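Local coordinates for putative esterase Rv1847/MT1895 (Mycobacterium tuberculosis, PDB 3S4K), which probably acts as a hotdog-fold thioesterase of the PaaI family, perhaps hydrolysing 1,4-dihydroxy-2-naphthoyl-CoA, at residues A61-I66 with V87-D92; F72-S77 with L109-R114; E107-H110 with Q116-L119. One frame throughout, in Å; residues are numbered along the deposited sequence.

Contact 1: A61-I66 with V87-D92; sequences AMIESI and VNNNTD
Glu-64 and Asn-89 meet through a nearly straight hydrogen bond: ND2 of Asn-89 donates to OE1 of Glu-64 over 3.1 Å, with an N-H...O angle of 166°. The carboxylate oxygen is approached on its anti side, slightly out of plane, and it lies in the plane of the amide. An asparagine suits this place because its short, flat end can give from the nitrogen and accept at the oxygen. Glu-64 itself does not start out aimed at the strand. Its CG is anti to the backbone N (chi1 -176°), and a bend at chi2 (75°) brings the carboxylate back across to the amide.

Beside this polar pair is a van der Waals contact. Ile-63 and Thr-91 reach toward each other tip to tip, the methyl CD1 of Ile-63 standing 3.6 Å from OG1 and 3.7 Å from CG2 of Thr-91, while CG2 of Ile-63 rests 4.0 Å from ND2 of Asn-89.

This is the central helix of the hotdog fold lying against the inner face of its curled antiparallel sheet; the helix and strand axes approach to 9.2 Å.

A second shell fixes the amide. OG1 of Thr-91 donates to OD1 of Asn-89 at 2.8 Å, in the carbonyl plane, and the ND2 group also serves the backbone O of Cys-60, so three partners hold the amide against flipping. Val-135 of strand 129-140 packs on Ile-63, Glu-64 and Asn-89. Residues 88-92 of strand 83-93 pair in an antiparallel ladder with a strand of the second subunit, so the sheet runs on across the interface; Phe-93 of that subunit packs on Glu-64 and Asn-89. A 1,2-ethanediol, probably from the crystallisation liquor, lies about 4 Å from the Glu-64 side chain and may mark a pocket, as in relatives whose active sites lie at the subunit interface.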
# COMPACT_ATOMS: atom_id res chain seq x y z
N ALA A 61 1.78 -0.46 -3.13
CA ALA A 61 2.80 -1.49 -3.25
C ALA A 61 3.86 -1.14 -4.29
O ALA A 61 5.06 -1.34 -4.09
CB ALA A 61 2.12 -2.84 -3.60
N MET A 62 3.40 -0.62 -5.41
CA MET A 62 4.28 -0.13 -6.48
C MET A 62 5.23 0.92 -5.95
O MET A 62 6.46 0.87 -6.17
CB MET A 62 3.46 0.55 -7.59
CG MET A 62 2.95 -0.34 -8.69
SD MET A 62 2.40 0.70 -10.08
CE MET A 62 3.94 1.21 -10.84
N ILE A 63 4.67 1.89 -5.24
CA ILE A 63 5.42 2.98 -4.64
C ILE A 63 6.44 2.41 -3.66
O ILE A 63 7.60 2.78 -3.68
CB ILE A 63 4.43 4.00 -4.01
CG1 ILE A 63 3.79 4.82 -5.12
CG2 ILE A 63 5.11 4.91 -2.91
CD1 ILE A 63 2.47 5.46 -4.74
N GLU A 64 6.03 1.43 -2.86
CA GLU A 64 6.94 0.82 -1.88
C GLU A 64 8.13 0.13 -2.55
O GLU A 64 9.29 0.33 -2.15
CB GLU A 64 6.14 -0.17 -1.01
CG GLU A 64 6.95 -0.82 0.12
CD GLU A 64 7.23 0.10 1.28
OE1 GLU A 64 6.68 1.23 1.32
OE2 GLU A 64 8.02 -0.32 2.18
N SER A 65 7.85 -0.65 -3.60
CA SER A 65 8.87 -1.39 -4.33
C SER A 65 9.88 -0.47 -5.01
O SER A 65 11.09 -0.65 -4.91
CB SER A 65 8.23 -2.28 -5.40
OG SER A 65 7.71 -3.46 -4.83
N ILE A 66 9.38 0.51 -5.74
CA ILE A 66 10.27 1.36 -6.55
C ILE A 66 11.18 2.17 -5.62
O ILE A 66 12.40 2.25 -5.83
CB ILE A 66 9.47 2.26 -7.54
CG1 ILE A 66 8.65 1.38 -8.49
CG2 ILE A 66 10.46 3.13 -8.40
CD1 ILE A 66 7.66 2.14 -9.41
N VAL A 87 9.80 2.20 6.85
CA VAL A 87 9.07 2.54 8.08
C VAL A 87 7.79 3.32 7.85
O VAL A 87 6.90 3.25 8.68
CB VAL A 87 9.95 3.21 9.16
CG1 VAL A 87 11.11 2.30 9.55
CG2 VAL A 87 10.44 4.60 8.67
N ASN A 88 7.67 4.09 6.77
CA ASN A 88 6.40 4.78 6.50
C ASN A 88 6.17 4.89 5.01
O ASN A 88 7.10 5.14 4.26
CB ASN A 88 6.37 6.15 7.18
CG ASN A 88 5.09 6.95 6.87
OD1 ASN A 88 5.05 7.72 5.91
ND2 ASN A 88 4.05 6.72 7.67
N ASN A 89 4.93 4.69 4.60
CA ASN A 89 4.50 4.83 3.20
C ASN A 89 3.23 5.67 3.20
O ASN A 89 2.20 5.26 3.81
CB ASN A 89 4.26 3.46 2.54
CG ASN A 89 3.70 3.55 1.10
OD1 ASN A 89 2.76 4.32 0.80
ND2 ASN A 89 4.22 2.67 0.22
N ASN A 90 3.30 6.83 2.56
CA ASN A 90 2.21 7.80 2.58
C ASN A 90 1.87 8.13 1.14
O ASN A 90 2.63 8.84 0.48
CB ASN A 90 2.61 9.06 3.35
CG ASN A 90 1.42 9.97 3.62
OD1 ASN A 90 0.53 10.06 2.83
ND2 ASN A 90 1.43 10.63 4.78
N THR A 91 0.74 7.56 0.68
CA THR A 91 0.34 7.59 -0.71
C THR A 91 -0.95 8.36 -0.87
O THR A 91 -1.93 8.14 -0.13
CB THR A 91 0.11 6.17 -1.26
OG1 THR A 91 1.37 5.50 -1.27
CG2 THR A 91 -0.43 6.26 -2.66
N ASP A 92 -0.96 9.26 -1.85
CA ASP A 92 -2.16 10.00 -2.22
C ASP A 92 -2.66 9.42 -3.52
O ASP A 92 -1.88 9.17 -4.45
CB ASP A 92 -1.85 11.49 -2.39
CG ASP A 92 -1.45 12.15 -1.11
OD1 ASP A 92 -2.31 12.28 -0.18
OD2 ASP A 92 -0.27 12.53 -1.00

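Contact 2: F72-S77 with L109-R114; sequences FAWLNS and LHRGRR. With SO4 (sulfate ion), chain G.
Trp-74 and Arg-111 meet through carbon first. The aliphatic part of the arginine lies over one face of the indole, and CD of Arg-111 makes a CH-pi contact with the five-membered ring of Trp-74, 3.6 Å from its centroid and almost on the ring normal. CB of Arg-111 covers the six-membered ring, 3.7 Å from CZ2 of Trp-74. The guanidinium is tilted 35° to the indole, NH1 of Arg-111 coming within 3.4 Å of CD1 of Trp-74. A long side chain with a greasy stem and a charged end suits a place with an aromatic face beneath and an anion beyond.

Polar bonds gather at that end. The bend at chi3 (-71°) turns the guanidinium edge to a sulfate: NE of Arg-111 donates to O1 at 2.9 Å and NH2 of Arg-111 to O2 at 3.1 Å, while the backbone N of Arg-111 donates to O4. NH1 makes a salt bridge with Asp-35, so the group is held from two directions.

Backbone packing completes the contact: O of Gly-112 sits at the indole edge, 3.7 Å from CZ3 of Trp-74.

The sulfate probably comes from the crystallisation liquor. The contact joins the C-terminal end of the long hotdog helix to the short strand 110-111 and the turn that leads from it into strand 115-123, part of the sheet that wraps the helix.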
# COMPACT_ATOMS: atom_id res chain seq x y z
N PHE A 72 17.99 0.99 -1.79
CA PHE A 72 19.03 -0.02 -1.67
C PHE A 72 20.18 0.28 -2.63
O PHE A 72 21.34 0.17 -2.27
CB PHE A 72 18.44 -1.37 -1.97
CG PHE A 72 19.41 -2.48 -1.79
CD1 PHE A 72 19.53 -3.12 -0.57
CD2 PHE A 72 20.21 -2.90 -2.85
CE1 PHE A 72 20.44 -4.18 -0.39
CE2 PHE A 72 21.12 -3.95 -2.69
CZ PHE A 72 21.24 -4.58 -1.46
N ALA A 73 19.85 0.69 -3.85
CA ALA A 73 20.88 1.04 -4.82
C ALA A 73 21.74 2.20 -4.34
O ALA A 73 22.95 2.15 -4.49
CB ALA A 73 20.26 1.36 -6.20
N TRP A 74 21.14 3.24 -3.79
CA TRP A 74 21.92 4.36 -3.30
C TRP A 74 22.80 3.93 -2.12
O TRP A 74 23.99 4.25 -2.09
CB TRP A 74 21.03 5.53 -2.90
CG TRP A 74 21.81 6.68 -2.39
CD1 TRP A 74 22.44 7.63 -3.14
CD2 TRP A 74 22.10 6.99 -1.02
NE1 TRP A 74 23.08 8.55 -2.31
CE2 TRP A 74 22.87 8.16 -1.01
CE3 TRP A 74 21.74 6.39 0.20
CZ2 TRP A 74 23.33 8.73 0.17
CZ3 TRP A 74 22.18 6.99 1.39
CH2 TRP A 74 22.97 8.14 1.36
N LEU A 75 22.23 3.20 -1.16
CA LEU A 75 22.99 2.85 0.02
C LEU A 75 24.26 2.08 -0.34
O LEU A 75 25.30 2.25 0.28
CB LEU A 75 22.15 2.02 0.98
CG LEU A 75 22.77 1.69 2.34
CD1 LEU A 75 23.15 2.92 3.12
CD2 LEU A 75 21.80 0.82 3.17
N ASN A 76 24.15 1.22 -1.35
CA ASN A 76 25.24 0.32 -1.72
C ASN A 76 26.11 0.85 -2.86
O ASN A 76 26.99 0.14 -3.36
CB ASN A 76 24.66 -1.04 -2.02
CG ASN A 76 24.16 -1.72 -0.75
OD1 ASN A 76 24.97 -2.13 0.09
ND2 ASN A 76 22.84 -1.79 -0.56
N SER A 77 25.90 2.11 -3.21
CA SER A 77 26.72 2.80 -4.20
C SER A 77 27.93 3.46 -3.54
O SER A 77 28.76 4.04 -4.25
CB SER A 77 25.89 3.86 -4.93
OG SER A 77 25.68 4.98 -4.10
N LEU A 109 14.21 12.59 -1.97
CA LEU A 109 13.95 13.76 -1.14
C LEU A 109 14.99 13.95 -0.04
O LEU A 109 15.32 15.09 0.28
CB LEU A 109 12.55 13.67 -0.51
CG LEU A 109 11.41 13.52 -1.52
CD1 LEU A 109 10.04 13.46 -0.79
CD2 LEU A 109 11.40 14.65 -2.54
N HIS A 110 15.46 12.86 0.56
CA HIS A 110 16.50 12.90 1.59
C HIS A 110 17.26 11.59 1.55
O HIS A 110 16.65 10.52 1.48
CB HIS A 110 15.94 13.09 3.00
CG HIS A 110 16.97 12.91 4.07
ND1 HIS A 110 17.91 13.88 4.35
CD2 HIS A 110 17.26 11.86 4.89
CE1 HIS A 110 18.71 13.45 5.31
NE2 HIS A 110 18.35 12.23 5.65
N ARG A 111 18.59 11.66 1.58
CA ARG A 111 19.40 10.46 1.65
C ARG A 111 20.54 10.71 2.62
O ARG A 111 21.46 11.45 2.32
CB ARG A 111 19.93 10.09 0.27
CG ARG A 111 18.86 9.73 -0.75
CD ARG A 111 19.43 9.54 -2.16
NE ARG A 111 19.83 10.83 -2.72
CZ ARG A 111 20.32 10.99 -3.95
NH1 ARG A 111 20.49 9.96 -4.76
NH2 ARG A 111 20.64 12.21 -4.37
N GLY A 112 20.46 10.10 3.80
CA GLY A 112 21.41 10.36 4.86
C GLY A 112 21.94 9.07 5.45
O GLY A 112 21.65 7.97 4.94
N ARG A 113 22.71 9.21 6.51
CA ARG A 113 23.30 8.05 7.17
C ARG A 113 22.24 7.13 7.74
O ARG A 113 22.29 5.93 7.49
CB ARG A 113 24.25 8.47 8.28
CG ARG A 113 24.98 7.30 8.95
CD ARG A 113 25.98 7.78 9.98
NE ARG A 113 25.32 8.52 11.05
CZ ARG A 113 24.75 7.97 12.13
NH1 ARG A 113 24.74 6.65 12.31
NH2 ARG A 113 24.18 8.76 13.03
N ARG A 114 21.27 7.67 8.47
CA ARG A 114 20.29 6.82 9.15
C ARG A 114 19.04 6.51 8.35
O ARG A 114 18.50 5.40 8.47
CB ARG A 114 19.89 7.41 10.51
CG ARG A 114 20.98 7.26 11.53
CD ARG A 114 20.67 7.98 12.82
NE ARG A 114 19.54 7.35 13.51
CZ ARG A 114 19.29 7.44 14.81
NH1 ARG A 114 20.10 8.13 15.61
NH2 ARG A 114 18.21 6.85 15.31
S SO4 G . 19.34 14.09 -1.07
O1 SO4 G . 18.44 13.04 -1.49
O2 SO4 G . 20.58 13.95 -1.85
O3 SO4 G . 18.72 15.37 -1.41
O4 SO4 G . 19.65 14.10 0.40

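Contact 3: E107-H110 with Q116-L119; sequences EPLH and QLWL
Glu-107 and Leu-119 form an antiparallel hydrogen-bonded pair in which both backbone amides and both carbonyls are satisfied: N of Glu-107 donates to O of Leu-119, and N of Leu-119 to O of Glu-107, each over 2.8 Å. Next comes the non-hydrogen-bonded pair Pro-108 and Trp-118, a position that asks for no N-H toward this neighbouring strand, and so tolerates proline. CB of Pro-108 makes a CH-pi contact over the six-membered ring of Trp-118, 3.9 Å from the centroid.

Beyond it the register slips by one residue in a classic beta bulge, Leu-109 and His-110 both facing Leu-117. The single O of Leu-117 therefore takes two donors, N of Leu-109 at 2.8 Å and N of His-110 at 3.0 Å, the second in the carbonyl plane on a lone pair. O of His-110 accepts from N of Leu-117, and CA of Gln-116 approaches that oxygen to 3.2 Å in a CA-H...O contact. CD1 of Leu-109 packs against CD2 of Leu-117 and CB of Leu-119.

The buried indole N-H is paired within its own strand: NE1 of Trp-118 gives to OE1 of Gln-116 at 2.9 Å, coming from above the carbonyl plane. NE2 of Gln-116 in turn reaches Asn-139 OD1 and the Ala-71 backbone O.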
# COMPACT_ATOMS: atom_id res chain seq x y z
N GLU A 107 12.18 9.60 -7.14
CA GLU A 107 13.15 10.70 -7.02
C GLU A 107 13.48 10.87 -5.55
O GLU A 107 12.61 10.70 -4.70
CB GLU A 107 12.53 12.04 -7.41
CG GLU A 107 11.97 12.23 -8.74
CD GLU A 107 11.10 13.47 -8.72
OE1 GLU A 107 11.64 14.58 -8.43
OE2 GLU A 107 9.88 13.33 -8.88
N PRO A 108 14.72 11.24 -5.23
CA PRO A 108 15.13 11.37 -3.85
C PRO A 108 14.73 12.69 -3.19
O PRO A 108 14.88 13.76 -3.79
CB PRO A 108 16.64 11.23 -3.93
CG PRO A 108 16.99 11.83 -5.24
CD PRO A 108 15.85 11.48 -6.15
N LEU A 109 14.21 12.59 -1.97
CA LEU A 109 13.95 13.76 -1.14
C LEU A 109 14.99 13.95 -0.04
O LEU A 109 15.32 15.09 0.28
CB LEU A 109 12.55 13.67 -0.51
CG LEU A 109 11.41 13.52 -1.52
CD1 LEU A 109 10.04 13.46 -0.79
CD2 LEU A 109 11.40 14.65 -2.54
N HIS A 110 15.46 12.86 0.56
CA HIS A 110 16.50 12.90 1.59
C HIS A 110 17.26 11.59 1.55
O HIS A 110 16.65 10.52 1.48
CB HIS A 110 15.94 13.09 3.00
CG HIS A 110 16.97 12.91 4.07
ND1 HIS A 110 17.91 13.88 4.35
CD2 HIS A 110 17.26 11.86 4.89
CE1 HIS A 110 18.71 13.45 5.31
NE2 HIS A 110 18.35 12.23 5.65
N GLN A 116 16.37 7.40 4.62
CA GLN A 116 16.10 7.94 3.31
C GLN A 116 14.63 8.23 3.16
O GLN A 116 13.77 7.56 3.75
CB GLN A 116 16.57 7.01 2.17
CG GLN A 116 17.94 6.40 2.36
CD GLN A 116 18.38 5.59 1.16
OE1 GLN A 116 18.16 6.01 0.01
NE2 GLN A 116 19.01 4.43 1.42
N LEU A 117 14.34 9.22 2.32
CA LEU A 117 13.00 9.58 1.97
C LEU A 117 12.94 9.70 0.44
O LEU A 117 13.70 10.48 -0.16
CB LEU A 117 12.59 10.86 2.72
CG LEU A 117 11.14 11.31 2.56
CD1 LEU A 117 10.20 10.35 3.26
CD2 LEU A 117 10.91 12.74 3.03
N TRP A 118 12.05 8.93 -0.20
CA TRP A 118 11.89 8.90 -1.65
C TRP A 118 10.46 9.25 -2.07
O TRP A 118 9.51 8.85 -1.39
CB TRP A 118 12.22 7.51 -2.22
CG TRP A 118 13.70 7.20 -2.16
CD1 TRP A 118 14.39 6.73 -1.11
CD2 TRP A 118 14.65 7.37 -3.22
NE1 TRP A 118 15.72 6.57 -1.43
CE2 TRP A 118 15.91 6.98 -2.72
CE3 TRP A 118 14.56 7.82 -4.54
CZ2 TRP A 118 17.07 7.01 -3.50
CZ3 TRP A 118 15.71 7.88 -5.30
CH2 TRP A 118 16.95 7.46 -4.78
N LEU A 119 10.32 10.00 -3.16
CA LEU A 119 9.03 10.32 -3.79
C LEU A 119 8.84 9.43 -5.02
O LEU A 119 9.74 9.33 -5.87
CB LEU A 119 9.01 11.78 -4.24
CG LEU A 119 7.87 12.17 -5.18
CD1 LEU A 119 6.56 12.08 -4.42
CD2 LEU A 119 8.08 13.60 -5.70

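How the contacts relate
Of the parts that take part in the contacts, helix 56-75 comes first and supplies one side of two: residues 61-66 for contact 1 and 72-77 for contact 2. Contact 1 closes its loop at strand 83-93, while contact 2, opened within that loop, closes only at 109-114, so the two cross. Contact 3 begins after contact 1 has closed and turns the chain back within a few residues. Contacts 2 and 3 share Leu-109 and His-110 and touch directly, Arg-111 packing on Trp-118 and Trp-74 on Gln-116. Contact 1 thus ties the helix to the strand at the subunit interface, contact 2 ties the end of the helix to strand 110-111 and the turn after it, and contact 3 joins strands 100-108 and 115-123 within the same sheet.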